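Local atomic coordinates of AxyAgu115A (Amphibacillus xylanus NBRC 15112, PDB entry 6NPS), a protein that probably acts as a family GH115 alpha-glucuronidase, a glycoside hydrolase that removes glucuronic acid side groups from arabinoglucuronoxylan. Residues H246-C250 with L251-E255; I280-F283 with W284-L288. The protein carries 3 engineered substitutions. All blocks are in the same frame, centred on the assembly; numbering follows the deposited sequence.

Contact 1 (H246-C250 with L251-E255)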
# COMPACT_ATOMS: atom_id res chain seq x y z
N HIS A 246 39.92 14.49 -2.95
CA HIS A 246 40.58 13.23 -2.60
C HIS A 246 41.07 12.44 -3.80
O HIS A 246 42.00 11.63 -3.64
CB HIS A 246 39.58 12.38 -1.80
CG HIS A 246 38.16 12.57 -2.22
ND1 HIS A 246 37.58 11.84 -3.24
CD2 HIS A 246 37.19 13.42 -1.77
CE1 HIS A 246 36.33 12.21 -3.40
NE2 HIS A 246 36.06 13.16 -2.51
N HIS A 247 40.47 12.65 -4.95
CA HIS A 247 40.87 11.96 -6.15
C HIS A 247 41.52 12.82 -7.20
O HIS A 247 41.43 12.51 -8.34
CB HIS A 247 39.72 11.19 -6.77
CG HIS A 247 38.59 12.03 -7.23
ND1 HIS A 247 38.37 12.32 -8.56
CD2 HIS A 247 37.56 12.58 -6.56
CE1 HIS A 247 37.28 13.05 -8.68
NE2 HIS A 247 36.77 13.22 -7.48
N GLU A 248 42.11 13.93 -6.82
CA GLU A 248 42.76 14.82 -7.77
C GLU A 248 44.19 15.13 -7.33
O GLU A 248 44.51 16.28 -7.03
CB GLU A 248 41.94 16.10 -7.94
CG GLU A 248 40.50 15.84 -8.54
CD GLU A 248 39.60 17.09 -8.46
OE1 GLU A 248 39.38 17.60 -7.34
OE2 GLU A 248 39.13 17.57 -9.51
N PRO A 249 45.08 14.13 -7.33
CA PRO A 249 46.45 14.37 -6.86
C PRO A 249 47.34 15.15 -7.83
O PRO A 249 47.12 15.20 -9.04
CB PRO A 249 47.00 12.95 -6.66
CG PRO A 249 46.17 12.08 -7.60
CD PRO A 249 44.82 12.69 -7.60
N CYS A 250 48.35 15.78 -7.22
CA CYS A 250 49.48 16.39 -7.93
C CYS A 250 49.02 17.52 -8.84
O CYS A 250 49.53 17.68 -9.95
CB CYS A 250 50.24 15.34 -8.74
SG CYS A 250 51.25 14.37 -7.64
N LEU A 251 48.03 18.27 -8.38
CA LEU A 251 47.58 19.53 -8.99
C LEU A 251 46.88 19.31 -10.34
O LEU A 251 46.87 20.19 -11.21
CB LEU A 251 48.74 20.53 -9.13
CG LEU A 251 49.49 20.81 -7.82
CD1 LEU A 251 50.68 21.76 -8.07
CD2 LEU A 251 48.53 21.39 -6.72
N ARG A 252 46.28 18.14 -10.49
CA ARG A 252 45.53 17.75 -11.68
C ARG A 252 44.06 17.61 -11.29
O ARG A 252 43.71 16.67 -10.56
CB ARG A 252 46.05 16.41 -12.20
CG ARG A 252 47.45 16.55 -12.83
CD ARG A 252 47.38 17.40 -14.08
NE ARG A 252 48.47 17.04 -14.98
CZ ARG A 252 48.71 17.61 -16.16
NH1 ARG A 252 47.93 18.58 -16.62
NH2 ARG A 252 49.74 17.20 -16.89
N TYR A 253 43.19 18.48 -11.82
CA TYR A 253 41.77 18.30 -11.50
C TYR A 253 41.18 17.16 -12.32
O TYR A 253 41.73 16.75 -13.34
CB TYR A 253 40.99 19.59 -11.71
CG TYR A 253 41.42 20.60 -10.65
CD1 TYR A 253 40.90 20.53 -9.36
CD2 TYR A 253 42.40 21.55 -10.94
CE1 TYR A 253 41.32 21.42 -8.37
CE2 TYR A 253 42.82 22.44 -9.97
CZ TYR A 253 42.26 22.37 -8.69
OH TYR A 253 42.67 23.24 -7.70
N GLY A 254 39.99 16.70 -11.89
CA GLY A 254 39.49 15.40 -12.30
C GLY A 254 39.22 15.26 -13.79
O GLY A 254 39.24 14.14 -14.31
N GLU A 255 38.96 16.36 -14.49
CA GLU A 255 38.67 16.25 -15.92
C GLU A 255 39.91 16.38 -16.81
O GLU A 255 39.82 16.14 -18.03
CB GLU A 255 37.63 17.30 -16.33
CG GLU A 255 36.24 17.07 -15.72
CD GLU A 255 35.46 15.97 -16.42
OE1 GLU A 255 35.58 14.78 -16.03
OE2 GLU A 255 34.73 16.30 -17.38
O HOH W 1 46.39 18.21 -5.95

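Contact 2 (I280-F283 with W284-L288)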
# COMPACT_ATOMS: atom_id res chain seq x y z
N ILE A 280 51.11 7.80 -16.04
CA ILE A 280 50.53 8.51 -14.89
C ILE A 280 51.59 9.34 -14.18
O ILE A 280 51.31 10.45 -13.72
CB ILE A 280 49.86 7.52 -13.92
CG1 ILE A 280 48.74 6.77 -14.61
CG2 ILE A 280 49.25 8.30 -12.73
CD1 ILE A 280 47.62 7.71 -15.11
N THR A 281 52.83 8.85 -14.14
CA THR A 281 53.91 9.60 -13.50
C THR A 281 54.23 10.89 -14.25
O THR A 281 54.43 11.94 -13.63
CB THR A 281 55.16 8.71 -13.43
OG1 THR A 281 54.89 7.62 -12.54
CG2 THR A 281 56.36 9.49 -12.95
N LYS A 282 54.33 10.82 -15.59
CA LYS A 282 54.59 12.02 -16.37
C LYS A 282 53.38 12.95 -16.34
O LYS A 282 53.54 14.18 -16.38
CB LYS A 282 54.97 11.64 -17.83
CG LYS A 282 55.39 12.85 -18.69
CD LYS A 282 56.89 13.15 -18.62
CE LYS A 282 57.35 14.07 -19.75
NZ LYS A 282 58.34 13.43 -20.66
N PHE A 283 52.18 12.39 -16.19
CA PHE A 283 51.00 13.22 -15.99
C PHE A 283 51.13 14.07 -14.72
O PHE A 283 50.93 15.29 -14.76
CB PHE A 283 49.76 12.32 -15.97
CG PHE A 283 48.46 13.05 -15.83
CD1 PHE A 283 48.01 13.93 -16.82
CD2 PHE A 283 47.65 12.81 -14.73
CE1 PHE A 283 46.76 14.60 -16.66
CE2 PHE A 283 46.41 13.48 -14.55
CZ PHE A 283 45.96 14.36 -15.54
N TRP A 284 51.50 13.44 -13.59
CA TRP A 284 51.67 14.15 -12.32
C TRP A 284 52.85 15.12 -12.38
O TRP A 284 52.78 16.22 -11.83
CB TRP A 284 51.86 13.13 -11.19
CG TRP A 284 50.59 12.37 -10.87
CD1 TRP A 284 49.31 12.80 -11.07
CD2 TRP A 284 50.48 11.07 -10.27
NE1 TRP A 284 48.41 11.84 -10.64
CE2 TRP A 284 49.12 10.78 -10.14
CE3 TRP A 284 51.41 10.15 -9.81
CZ2 TRP A 284 48.65 9.58 -9.60
CZ3 TRP A 284 50.94 8.95 -9.25
CH2 TRP A 284 49.58 8.67 -9.17
N GLU A 285 53.93 14.72 -13.05
CA GLU A 285 55.07 15.61 -13.25
C GLU A 285 54.70 16.87 -14.03
O GLU A 285 55.07 17.99 -13.65
CB GLU A 285 56.19 14.86 -13.99
CG GLU A 285 57.38 15.74 -14.25
CD GLU A 285 58.39 15.11 -15.24
OE1 GLU A 285 58.24 13.91 -15.58
OE2 GLU A 285 59.31 15.83 -15.67
N ASP A 286 53.99 16.72 -15.16
CA ASP A 286 53.60 17.90 -15.92
C ASP A 286 52.59 18.76 -15.16
O ASP A 286 52.61 19.99 -15.27
CB ASP A 286 53.06 17.48 -17.29
CG ASP A 286 54.21 17.08 -18.26
OD1 ASP A 286 55.37 17.06 -17.78
OD2 ASP A 286 53.98 16.80 -19.46
N GLY A 287 51.75 18.14 -14.33
CA GLY A 287 50.87 18.92 -13.47
C GLY A 287 51.63 19.74 -12.44
O GLY A 287 51.30 20.92 -12.19
N LEU A 288 52.63 19.14 -11.81
CA LEU A 288 53.40 19.87 -10.80
C LEU A 288 54.24 20.98 -11.43
O LEU A 288 54.40 22.05 -10.84
CB LEU A 288 54.29 18.89 -10.02
CG LEU A 288 53.55 17.81 -9.24
CD1 LEU A 288 54.53 16.71 -8.83
CD2 LEU A 288 52.82 18.39 -8.00

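Contact 1 (H246-C250 with L251-E255)
Glu248 and Gly254 meet across a tight chain reversal, carboxylate to backbone amide. Gly254 N donates to Glu248 OE2 at 2.7 Å, with an N-H...O angle of 142°. The bond uses the anti lone pair of OE2, the one turned away from OE1. Glu248 CG is anti to its own carbonyl carbon (chi1 -63°), and the chain is extended beyond it, which carries the carboxylate across to the returning arm of the loop, at Gly254. The other oxygen, OE1, is hydrogen-bonded to Ser245, so both ends of this buried carboxylate are held and its rotation is limited.

Backbone polar links close the turn itself. Pro249 to Arg252 form a type I' beta turn. Its closing bond is weak: Arg252 N lies 3.4 Å from Pro249 O. A water adds a second link, donating to Glu248 O and accepting from Leu251 N, at 2.9 Å from each of these atoms. It thus joins two backbone groups that stand 4.3 Å apart, from Glu248 O to Leu251 N.

Packing contacts run along the Glu248 side chain. Glu248 OE2 reaches the edge of the Tyr253 ring, in its plane, 3.5 Å from Tyr253 CD1. The carboxylate and ring planes stand 80° apart. Glu248 CB sits 3.2 Å from Arg252 O. Glu248 CG also lies over one face of the neighbouring His247 ring, toward its rim.

The reversal lies in the loop between strand 241-242, third in chain order of the parallel barrel strands, and helix 256-260. Tyr253 OH bonds back to Gly243 O, and Arg252 forms a salt bridge with Glu256. Pro249 and Cys250 pack against helices 277-291 and 317-338.

Contact 2 (I280-F283 with W284-L288)
Ile280 and Trp284 pack one helical turn apart, methyl against indole. Ile280 CG2 lies over one face of the ring, 3.5 Å from the centroid of the six-membered ring and 14° off its normal. This is a CH-pi contact, with CZ2 the nearest ring atom. Two torsions set it up. Ile280 CG2 points opposite its backbone N, while Trp284 CG is anti to its carbonyl carbon (chi1 -71°), which lays the indole back along the preceding turn, with one face against the Ile280 methyl.

Phe283 takes another course. Its ring meets the indole obliquely, with planes 42° apart. The closest side-chain atoms of the two rings are Phe283 CD2 and Trp284 CD1, at 4.0 Å. Tyr257 packs edge-to-face with Phe283.

All of this rests on regular alpha-helix, part of helix 277-291 in the TIM-barrel region of the enzyme. Four i to i+4 bonds run in sequence, from Trp284 N to Ile280 O at 3.0 Å through to Gly287 N and Phe283 O.

The outer side of the helix carries charge. The aliphatic part of Lys282 passes close to Glu285, with Lys282 CD 3.4 Å from Glu285 OE1. Its charged end stays apart, with Lys282 NZ 5.1 Å from Glu285 OE1, so any attraction is probably modest. Asp286 lies beside the same lysine, but its OD2 is hydrogen-bonded to Tyr267.

The indole also reaches Val327 and Gln331 of helix 317-338. With an alanine here instead of Trp284, the Ile280 methyl would probably be left without its aromatic partner, and a gap is likely to open toward helix 317-338.

From the N terminus, the chain leaves barrel strand 241-242 and reaches contact 1, which closes a short reversal within 246-255. It then passes through helix 256-260 and enters helix 277-291, where contact 2 joins successive turns. The two contacts follow in series, neither nested nor crossed, and their centres are about 11 Å apart. They touch directly. Arg252 NE probably donates a hydrogen bond to Phe283 O, 3.0 Å away, and Cys250 CB packs 3.6 Å from Trp284 CD1. The loop after strand 241-242 is thereby tied to helix 277-291, and both contacts also pack on helix 317-338.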